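Local structure of putative TRAP PERIPLASMIC SOLUTE BINDING PROTEIN (Haemophilus influenzae, 4PBQ) at residues R147-N152 with I225-I230; Q221-Q226 with G284-V289; L164-P169 with G204-Y209. The protein binds L-gulonate and, as a TRAP solute-binding protein, probably delivers it to a membrane transporter. One frame throughout, in Å; residues are numbered along the deposited sequence.

Contact 1: residues R147-N152 with I225-I230. With 2UF (L-gulonate), chain D.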
loop_
_atom_site.group_PDB
_atom_site.type_symbol
_atom_site.label_atom_id
_atom_site.label_comp_id
_atom_site.label_asym_id
_atom_site.label_seq_id
_atom_site.Cartn_x
_atom_site.Cartn_y
_atom_site.Cartn_z
ATOM N N ARG A 147 0.805 4.751 7.113
ATOM C CA ARG A 147 1.187 5.979 6.453
ATOM C C ARG A 147 1.414 7.126 7.448
ATOM O O ARG A 147 0.673 7.284 8.420
ATOM C CB ARG A 147 0.111 6.362 5.425
ATOM C CG ARG A 147 -0.108 5.272 4.380
ATOM C CD ARG A 147 -1.215 5.571 3.460
ATOM N NE ARG A 147 -0.907 6.511 2.383
ATOM C CZ ARG A 147 -0.442 6.167 1.191
ATOM N NH1 ARG A 147 -0.226 4.887 0.901
ATOM N NH2 ARG A 147 -0.231 7.088 0.283
ATOM N N VAL A 148 2.458 7.898 7.182
ATOM C CA VAL A 148 2.807 9.076 7.981
ATOM C C VAL A 148 2.811 10.304 7.062
ATOM O O VAL A 148 2.875 10.179 5.837
ATOM C CB VAL A 148 4.141 8.910 8.744
ATOM C CG1 VAL A 148 4.066 7.707 9.645
ATOM C CG2 VAL A 148 5.330 8.794 7.795
ATOM N N ILE A 149 2.692 11.486 7.652
ATOM C CA ILE A 149 2.676 12.727 6.874
ATOM C C ILE A 149 4.047 13.385 6.834
ATOM O O ILE A 149 4.651 13.647 7.867
ATOM C CB ILE A 149 1.674 13.729 7.488
ATOM C CG1 ILE A 149 0.264 13.128 7.477
ATOM C CG2 ILE A 149 1.708 15.046 6.718
ATOM C CD1 ILE A 149 -0.755 13.937 8.290
ATOM N N SER A 150 4.567 13.611 5.636
ATOM C CA SER A 150 5.767 14.394 5.483
ATOM C C SER A 150 5.364 15.815 5.075
ATOM O O SER A 150 4.367 16.007 4.394
ATOM C CB SER A 150 6.720 13.778 4.470
ATOM O OG SER A 150 6.228 13.804 3.154
ATOM N N SER A 151 6.144 16.802 5.479
ATOM C CA SER A 151 5.685 18.170 5.379
ATOM C C SER A 151 6.810 19.176 5.520
ATOM O O SER A 151 7.708 19.002 6.343
ATOM C CB SER A 151 4.653 18.423 6.487
ATOM O OG SER A 151 4.202 19.749 6.416
ATOM N N ASN A 152 6.724 20.272 4.769
ATOM C CA ASN A 152 7.619 21.408 4.950
ATOM C C ASN A 152 7.243 22.195 6.196
ATOM O O ASN A 152 8.026 22.994 6.678
ATOM C CB ASN A 152 7.542 22.370 3.776
ATOM C CG ASN A 152 8.045 21.769 2.483
ATOM O OD1 ASN A 152 8.925 20.917 2.484
ATOM N ND2 ASN A 152 7.493 22.222 1.374
ATOM N N ILE A 225 5.431 13.543 10.472
ATOM C CA ILE A 225 4.478 13.464 11.558
ATOM C C ILE A 225 3.871 12.057 11.606
ATOM O O ILE A 225 3.209 11.613 10.650
ATOM C CB ILE A 225 3.404 14.542 11.380
ATOM C CG1 ILE A 225 4.059 15.946 11.306
ATOM C CG2 ILE A 225 2.394 14.453 12.503
ATOM C CD1 ILE A 225 4.424 16.453 9.870
ATOM N N GLN A 226 4.097 11.365 12.721
ATOM C CA GLN A 226 3.743 9.952 12.839
ATOM C C GLN A 226 2.262 9.695 13.100
ATOM O O GLN A 226 1.868 9.141 14.120
ATOM C CB GLN A 226 4.579 9.295 13.913
ATOM C CG GLN A 226 4.574 7.804 13.874
ATOM C CD GLN A 226 5.501 7.245 14.928
ATOM O OE1 GLN A 226 5.055 6.747 15.968
ATOM N NE2 GLN A 226 6.804 7.371 14.688
ATOM N N SER A 227 1.454 10.084 12.140
ATOM C CA SER A 227 0.011 9.946 12.232
ATOM C C SER A 227 -0.478 8.503 12.190
ATOM O O SER A 227 -1.390 8.136 12.918
ATOM C CB SER A 227 -0.646 10.764 11.124
ATOM O OG SER A 227 -0.076 10.506 9.844
ATOM N N ASN A 228 0.142 7.678 11.350
ATOM C CA ASN A 228 -0.281 6.297 11.156
ATOM C C ASN A 228 -1.792 6.225 10.929
ATOM O O ASN A 228 -2.483 5.390 11.513
ATOM C CB ASN A 228 0.146 5.416 12.325
ATOM C CG ASN A 228 1.656 5.318 12.459
ATOM O OD1 ASN A 228 2.366 5.519 11.488
ATOM N ND2 ASN A 228 2.146 4.986 13.649
ATOM N N HIS A 229 -2.288 7.136 10.093
ATOM C CA HIS A 229 -3.727 7.263 9.865
ATOM C C HIS A 229 -4.369 6.121 9.075
ATOM O O HIS A 229 -5.543 5.823 9.255
ATOM C CB HIS A 229 -4.022 8.607 9.201
ATOM C CG HIS A 229 -3.181 8.895 7.990
ATOM N ND1 HIS A 229 -1.891 9.373 8.076
ATOM C CD2 HIS A 229 -3.442 8.758 6.669
ATOM C CE1 HIS A 229 -1.391 9.514 6.857
ATOM N NE2 HIS A 229 -2.321 9.163 5.983
ATOM N N ILE A 230 -3.582 5.496 8.192
ATOM C CA ILE A 230 -4.068 4.516 7.223
ATOM C C ILE A 230 -2.976 3.451 7.068
ATOM O O ILE A 230 -1.779 3.799 7.107
ATOM C CB ILE A 230 -4.384 5.179 5.860
ATOM C CG1 ILE A 230 -5.705 5.967 5.940
ATOM C CG2 ILE A 230 -4.393 4.138 4.703
ATOM C CD1 ILE A 230 -6.064 6.760 4.668
HETATM O O6A 2UF D . 1.113 6.550 -4.590
HETATM C C6 2UF D . 0.938 6.313 -3.387
HETATM O O6B 2UF D . 1.019 7.142 -2.468
HETATM C C5 2UF D . 0.646 4.846 -3.006
HETATM O O5 2UF D . 1.115 4.623 -1.694
HETATM C C4 2UF D . -0.869 4.550 -3.076
HETATM O O4 2UF D . -1.323 4.656 -4.435
HETATM C C3 2UF D . -1.153 3.142 -2.509
HETATM O O3 2UF D . -0.288 2.111 -3.098
HETATM C C2 2UF D . -2.619 2.734 -2.731
HETATM O O2 2UF D . -2.816 1.621 -1.880
HETATM C C1 2UF D . -3.611 3.850 -2.278
HETATM O O1 2UF D . -4.939 3.311 -2.370
#

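Contact 2: residues Q221-Q226 with G284-V289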
loop_
_atom_site.group_PDB
_atom_site.type_symbol
_atom_site.label_atom_id
_atom_site.label_comp_id
_atom_site.label_asym_id
_atom_site.label_seq_id
_atom_site.Cartn_x
_atom_site.Cartn_y
_atom_site.Cartn_z
ATOM N N GLN A 221 11.681 17.144 2.724
ATOM C CA GLN A 221 10.572 17.218 3.671
ATOM C C GLN A 221 11.123 17.190 5.084
ATOM O O GLN A 221 11.390 16.115 5.623
ATOM C CB GLN A 221 9.608 16.053 3.457
ATOM C CG GLN A 221 8.938 15.999 2.097
ATOM C CD GLN A 221 7.648 16.807 2.065
ATOM O OE1 GLN A 221 6.555 16.249 2.138
ATOM N NE2 GLN A 221 7.781 18.118 1.990
ATOM N N LYS A 222 11.236 18.365 5.689
ATOM C CA LYS A 222 11.854 18.512 7.017
ATOM C C LYS A 222 11.107 17.705 8.073
ATOM O O LYS A 222 11.720 17.016 8.880
ATOM C CB LYS A 222 11.877 19.980 7.423
ATOM C CG LYS A 222 12.586 20.256 8.755
ATOM C CD LYS A 222 12.739 21.773 8.978
ATOM C CE LYS A 222 13.839 22.118 9.985
ATOM N NZ LYS A 222 13.354 22.201 11.396
ATOM N N TYR A 223 9.781 17.801 8.072
ATOM C CA TYR A 223 8.996 17.209 9.140
ATOM C C TYR A 223 8.316 15.938 8.726
ATOM O O TYR A 223 7.788 15.817 7.618
ATOM C CB TYR A 223 7.947 18.206 9.671
ATOM C CG TYR A 223 8.552 19.499 10.166
ATOM C CD1 TYR A 223 9.103 19.583 11.429
ATOM C CD2 TYR A 223 8.597 20.615 9.352
ATOM C CE1 TYR A 223 9.668 20.761 11.888
ATOM C CE2 TYR A 223 9.169 21.794 9.789
ATOM C CZ TYR A 223 9.700 21.861 11.062
ATOM O OH TYR A 223 10.268 23.034 11.502
ATOM N N ILE A 224 8.328 14.988 9.640
ATOM C CA ILE A 224 7.584 13.750 9.475
ATOM C C ILE A 224 6.727 13.579 10.695
ATOM O O ILE A 224 7.215 13.536 11.826
ATOM C CB ILE A 224 8.515 12.531 9.268
ATOM C CG1 ILE A 224 9.368 12.732 8.020
ATOM C CG2 ILE A 224 7.692 11.262 9.146
ATOM C CD1 ILE A 224 10.413 11.653 7.790
ATOM N N ILE A 225 5.431 13.543 10.472
ATOM C CA ILE A 225 4.478 13.464 11.558
ATOM C C ILE A 225 3.871 12.057 11.606
ATOM O O ILE A 225 3.209 11.613 10.650
ATOM C CB ILE A 225 3.404 14.542 11.380
ATOM C CG1 ILE A 225 4.059 15.946 11.306
ATOM C CG2 ILE A 225 2.394 14.453 12.503
ATOM C CD1 ILE A 225 4.424 16.453 9.870
ATOM N N GLN A 226 4.097 11.365 12.721
ATOM C CA GLN A 226 3.743 9.952 12.839
ATOM C C GLN A 226 2.262 9.695 13.100
ATOM O O GLN A 226 1.868 9.141 14.120
ATOM C CB GLN A 226 4.579 9.295 13.913
ATOM C CG GLN A 226 4.574 7.804 13.874
ATOM C CD GLN A 226 5.501 7.245 14.928
ATOM O OE1 GLN A 226 5.055 6.747 15.968
ATOM N NE2 GLN A 226 6.804 7.371 14.688
ATOM N N GLY A 284 18.617 14.558 9.842
ATOM C CA GLY A 284 18.154 15.933 9.822
ATOM C C GLY A 284 16.646 16.097 9.863
ATOM O O GLY A 284 16.171 17.204 10.096
ATOM N N ASN A 285 15.879 15.034 9.622
ATOM C CA ASN A 285 14.415 15.168 9.690
ATOM C C ASN A 285 13.946 15.290 11.130
ATOM O O ASN A 285 14.569 14.746 12.032
ATOM C CB ASN A 285 13.702 13.993 9.021
ATOM C CG ASN A 285 14.012 13.886 7.550
ATOM O OD1 ASN A 285 14.934 13.165 7.147
ATOM N ND2 ASN A 285 13.255 14.607 6.732
ATOM N N GLU A 286 12.854 16.016 11.337
ATOM C CA GLU A 286 12.234 16.114 12.656
ATOM C C GLU A 286 10.979 15.266 12.691
ATOM O O GLU A 286 10.003 15.537 11.978
ATOM C CB GLU A 286 11.922 17.562 12.977
ATOM C CG GLU A 286 13.104 18.454 12.740
ATOM C CD GLU A 286 13.328 19.426 13.870
ATOM O OE1 GLU A 286 12.321 19.832 14.505
ATOM O OE2 GLU A 286 14.508 19.776 14.111
ATOM N N ILE A 287 11.016 14.223 13.512
ATOM C CA ILE A 287 9.906 13.297 13.625
ATOM C C ILE A 287 9.021 13.752 14.778
ATOM O O ILE A 287 9.471 13.892 15.908
ATOM C CB ILE A 287 10.393 11.856 13.869
ATOM C CG1 ILE A 287 11.074 11.308 12.601
ATOM C CG2 ILE A 287 9.233 10.956 14.190
ATOM C CD1 ILE A 287 11.360 9.811 12.644
ATOM N N ILE A 288 7.769 14.036 14.472
ATOM C CA ILE A 288 6.816 14.452 15.487
ATOM C C ILE A 288 5.909 13.266 15.810
ATOM O O ILE A 288 5.260 12.703 14.916
ATOM C CB ILE A 288 6.022 15.675 14.976
ATOM C CG1 ILE A 288 6.988 16.868 14.834
ATOM C CG2 ILE A 288 4.855 16.000 15.896
ATOM C CD1 ILE A 288 6.413 18.080 14.132
ATOM N N VAL A 289 5.915 12.827 17.062
ATOM C CA VAL A 289 4.931 11.832 17.491
ATOM C C VAL A 289 3.719 12.587 18.041
ATOM O O VAL A 289 3.858 13.368 18.972
ATOM C CB VAL A 289 5.498 10.898 18.553
ATOM C CG1 VAL A 289 4.470 9.828 18.921
ATOM C CG2 VAL A 289 6.794 10.255 18.047
#

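Contact 3: residues L164-P169 with G204-Y209. With 2UF (L-gulonate), chain D.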
loop_
_atom_site.group_PDB
_atom_site.type_symbol
_atom_site.label_atom_id
_atom_site.label_comp_id
_atom_site.label_asym_id
_atom_site.label_seq_id
_atom_site.Cartn_x
_atom_site.Cartn_y
_atom_site.Cartn_z
ATOM N N LEU A 164 -2.918 23.617 4.998
ATOM C CA LEU A 164 -1.959 22.615 4.526
ATOM C C LEU A 164 -2.379 22.058 3.170
ATOM O O LEU A 164 -3.532 21.672 3.001
ATOM C CB LEU A 164 -1.844 21.470 5.528
ATOM C CG LEU A 164 -0.755 20.451 5.188
ATOM C CD1 LEU A 164 0.644 21.065 5.283
ATOM C CD2 LEU A 164 -0.896 19.239 6.098
ATOM N N ARG A 165 -1.442 22.015 2.222
ATOM C CA ARG A 165 -1.688 21.434 0.900
ATOM C C ARG A 165 -0.934 20.124 0.800
ATOM O O ARG A 165 0.295 20.096 0.862
ATOM C CB ARG A 165 -1.241 22.403 -0.193
ATOM C CG ARG A 165 -1.987 23.754 -0.156
ATOM C CD ARG A 165 -1.268 24.843 -0.931
ATOM N NE ARG A 165 0.126 24.957 -0.533
ATOM C CZ ARG A 165 1.089 25.441 -1.312
ATOM N NH1 ARG A 165 0.808 25.904 -2.524
ATOM N NH2 ARG A 165 2.335 25.471 -0.879
ATOM N N LEU A 166 -1.676 19.035 0.675
ATOM C CA LEU A 166 -1.046 17.718 0.707
ATOM C C LEU A 166 -1.361 16.970 -0.562
ATOM O O LEU A 166 -2.529 16.865 -0.950
ATOM C CB LEU A 166 -1.572 16.937 1.904
ATOM C CG LEU A 166 -0.609 16.060 2.689
ATOM C CD1 LEU A 166 0.524 16.903 3.299
ATOM C CD2 LEU A 166 -1.345 15.285 3.782
ATOM N N ARG A 167 -0.336 16.441 -1.227
ATOM C CA ARG A 167 -0.601 15.472 -2.273
ATOM C C ARG A 167 -1.244 14.247 -1.651
ATOM O O ARG A 167 -0.825 13.796 -0.582
ATOM C CB ARG A 167 0.672 15.056 -2.994
ATOM C CG ARG A 167 0.478 13.973 -4.021
ATOM C CD ARG A 167 0.716 12.593 -3.467
ATOM N NE ARG A 167 0.566 11.548 -4.467
ATOM C CZ ARG A 167 0.684 10.260 -4.193
ATOM N NH1 ARG A 167 0.964 9.865 -2.944
ATOM N NH2 ARG A 167 0.531 9.368 -5.154
ATOM N N VAL A 168 -2.243 13.700 -2.331
ATOM C CA VAL A 168 -2.785 12.388 -1.982
ATOM C C VAL A 168 -2.759 11.456 -3.207
ATOM O O VAL A 168 -2.623 11.910 -4.347
ATOM C CB VAL A 168 -4.225 12.470 -1.399
ATOM C CG1 VAL A 168 -4.216 13.250 -0.078
ATOM C CG2 VAL A 168 -5.177 13.117 -2.415
ATOM N N PRO A 169 -2.889 10.158 -2.974
ATOM C CA PRO A 169 -2.846 9.244 -4.138
ATOM C C PRO A 169 -4.089 9.312 -5.023
ATOM O O PRO A 169 -5.037 10.083 -4.751
ATOM C CB PRO A 169 -2.725 7.859 -3.514
ATOM C CG PRO A 169 -2.963 8.022 -2.047
ATOM C CD PRO A 169 -2.760 9.461 -1.690
ATOM N N GLY A 204 3.416 18.938 1.291
ATOM C CA GLY A 204 3.823 17.616 1.705
ATOM C C GLY A 204 2.982 16.522 1.076
ATOM O O GLY A 204 2.229 16.725 0.099
ATOM N N GLN A 205 3.147 15.324 1.614
ATOM C CA GLN A 205 2.480 14.138 1.105
ATOM C C GLN A 205 2.347 13.153 2.265
ATOM O O GLN A 205 2.704 13.484 3.398
ATOM C CB GLN A 205 3.253 13.517 -0.097
ATOM C CG GLN A 205 4.660 13.020 0.210
ATOM C CD GLN A 205 4.702 11.598 0.746
ATOM O OE1 GLN A 205 4.237 10.668 0.094
ATOM N NE2 GLN A 205 5.207 11.437 1.966
ATOM N N GLU A 206 1.834 11.955 2.003
ATOM C CA GLU A 206 1.728 10.939 3.053
ATOM C C GLU A 206 1.956 9.548 2.470
ATOM O O GLU A 206 1.502 9.245 1.375
ATOM C CB GLU A 206 0.414 11.065 3.837
ATOM C CG GLU A 206 -0.849 11.193 3.011
ATOM C CD GLU A 206 -1.313 9.868 2.440
ATOM O OE1 GLU A 206 -1.625 8.951 3.241
ATOM O OE2 GLU A 206 -1.354 9.745 1.185
ATOM N N ASN A 207 2.676 8.718 3.214
ATOM C CA ASN A 207 3.112 7.412 2.734
ATOM C C ASN A 207 3.834 6.740 3.890
ATOM O O ASN A 207 4.140 7.389 4.893
ATOM C CB ASN A 207 4.033 7.560 1.495
ATOM C CG ASN A 207 3.340 7.151 0.180
ATOM O OD1 ASN A 207 2.843 6.036 0.037
ATOM N ND2 ASN A 207 3.320 8.060 -0.773
ATOM N N PRO A 208 4.099 5.440 3.770
ATOM C CA PRO A 208 4.833 4.766 4.842
ATOM C C PRO A 208 6.260 5.279 4.972
ATOM O O PRO A 208 6.828 5.803 3.999
ATOM C CB PRO A 208 4.788 3.281 4.427
ATOM C CG PRO A 208 3.610 3.185 3.490
ATOM C CD PRO A 208 3.592 4.502 2.763
ATOM N N TYR A 209 6.847 5.091 6.154
ATOM C CA TYR A 209 8.244 5.467 6.403
ATOM C C TYR A 209 9.198 4.957 5.318
ATOM O O TYR A 209 10.064 5.702 4.868
ATOM C CB TYR A 209 8.726 4.951 7.771
ATOM C CG TYR A 209 8.427 5.869 8.926
ATOM C CD1 TYR A 209 9.067 7.088 9.061
ATOM C CD2 TYR A 209 7.526 5.496 9.905
ATOM C CE1 TYR A 209 8.804 7.923 10.155
ATOM C CE2 TYR A 209 7.244 6.322 10.962
ATOM C CZ TYR A 209 7.892 7.524 11.092
ATOM O OH TYR A 209 7.591 8.324 12.186
HETATM O O6A 2UF D . 1.113 6.550 -4.590
HETATM C C6 2UF D . 0.938 6.313 -3.387
HETATM O O6B 2UF D . 1.019 7.142 -2.468
HETATM C C5 2UF D . 0.646 4.846 -3.006
HETATM O O5 2UF D . 1.115 4.623 -1.694
HETATM C C4 2UF D . -0.869 4.550 -3.076
HETATM O O4 2UF D . -1.323 4.656 -4.435
HETATM C C3 2UF D . -1.153 3.142 -2.509
HETATM O O3 2UF D . -0.288 2.111 -3.098
HETATM C C2 2UF D . -2.619 2.734 -2.731
HETATM O O2 2UF D . -2.816 1.621 -1.880
HETATM C C1 2UF D . -3.611 3.850 -2.278
HETATM O O1 2UF D . -4.939 3.311 -2.370
HETATM O O HOH W 1 0.326 11.316 -0.401
#

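Contact 1: residues R147-N152 with I225-I230
Arg147 and Ile230 meet through backbone and side chain alike: Arg147 N gives a hydrogen bond of 2.8 Å to Ile230 O, and the two side chains run next to each other in the same direction. Followed outward, Arg147 CB lies 3.8 Å from NE2 of His229, while CG packs on Ile230 O and CD rests 3.7 Å from Ile230 CG2. A bend at the third torsion (chi3 79°) then turns the guanidinium, whose NE forms a salt bridge with Glu206. At its edge, NH1 donates to O5 of L-gulonate over 2.9 Å and also bonds Ser232, whereas NH2 reaches O6B of the ligand carboxylate at 3.0 Å. Farther along, Ile149 and Ile225 form an antiparallel hydrogen-bonded pair, with the bond from Ile225 N to Ile149 O (2.7 Å) almost straight at 175°. Ile225 O accepts twice, from Ile149 N and from Ser227 N, the latter closing an inverse gamma turn centred on Gln226. Beyond that turn Ser227 OG is hydrogen-bonded to ND1 of His229 (2.8 Å) in the ring plane, and CG1 of Ile149 lies against the same hydroxyl. His229 NE2 bonds Glu206 as well, so one carboxylate probably braces both imidazole and guanidinium. The chemistry implies an arginine held at NE by an anion, flanked along its stem by His229 and Ile230, with NH1 and NH2 each giving an N-H to the sugar acid.

Contact 2: residues Q221-Q226 with G284-V289
Lys222 meets Glu286 by sending CG away from its own backbone N (chi1 -176°), and Tyr223 swings its ring to the side of its backbone N; together these torsions bring an ammonium, a phenol and the carboxylate of Glu286 to one face of the sheet. The lysine chain passes over the tyrosine, CG lying 3.9 Å above the centre of one ring face, and a late bend at chi4 returns NZ to Tyr223 OH, to which it donates at 3.2 Å. From there NZ is 3.8 Å from Glu286 OE2, a long salt bridge, probably modest in strength because Lys222 is exposed. Glu286 lies alongside Tyr223, with its CB 3.8 Å from the ring atom CD1 and its carboxylate plane turned 85° from the ring. On the same face Ile288 follows, its CD1 near Tyr223 CD1 and its CB beside Ile225 CG1. Ile224 and Ile287 occupy the other face, where helix 209-214 covers them through Tyr209. Four backbone bonds sew the strands together: Glu286 N to Lys222 O, Ile224 N to Glu286 O, Ile288 N to Ile224 O at 2.7 Å, and Gln226 N to Ile288 O. In-register pairing with an angle of 21° between the strand directions is that of a twisted parallel strand pair, here adding strand 286-288 next to strand 223-225 in the mixed sheet of this solute-binding fold.

Contact 3: residues L164-P169 with G204-Y209
The carboxylate end of the L-gulonate pocket is built here, where strands 165-168 and 204-208 of the TRAP solute-binding fold come together at a single bridge and then splay apart. Leu166 and Gly204 make that bridge. Arg167 N donates to Gly204 O over 2.9 Å, while the bond from Gly204 N to Arg165 O is weak; the strand directions differ by 40°. Leu166 CD1 presses to 3.3 Å from the carbonyl carbon of Gly204, a tight fit over backbone that carries no side chain. Past the bridge Arg167 reaches the ligand, with CG opposite its backbone N (chi1 176°) and a turn at chi2. Its guanidinium meets the carboxylate edge-on with two nearly straight bonds, NH1 to O6B and NH2 to O6A, the latter 2.9 Å long. Met188 O accepts from NE; the bonds from NE, NH1 and NH2 probably fix the rotation of the group, with Pro169 CA covering one face. From the other strand Asn207 uses both ends of its amide: ND2 donates to ligand O6B, and OD1 accepts from ligand O5. The same ND2 also donates to Gln205 OE1, close to the amide plane, which sets the amide's orientation. Glu206 OE2 approaches Pro169 CD. Where the strands diverge, one water links them: it accepts from Glu206 N at 2.9 Å and from Arg167 NH1 at 3.0 Å, with Arg167 O and Glu206 OE2 as acceptors close by.

Overall arrangement
From the N terminus, the chain enters contact 1 along strand 136-151, then passes through 164-169, the first half of contact 3. That contact closes the shorter loop when 204-209 arrives, entirely within the longer excursion that contact 1 completes at 225-230. Contact 2 opens at 221-226, just before that closure, and shares Ile225 and Gln226 with it, so these two loops overlap at one end; it closes only after helix 248-281, when 284-289 returns. Contacts 1 and 2 join successive strands of one mixed sheet, with 223-225 between 136-151 and 286-288. Contact 3 ties strand 165-168 of the small parallel sheet to that same mixed sheet, and with contact 1 it borders the ligand.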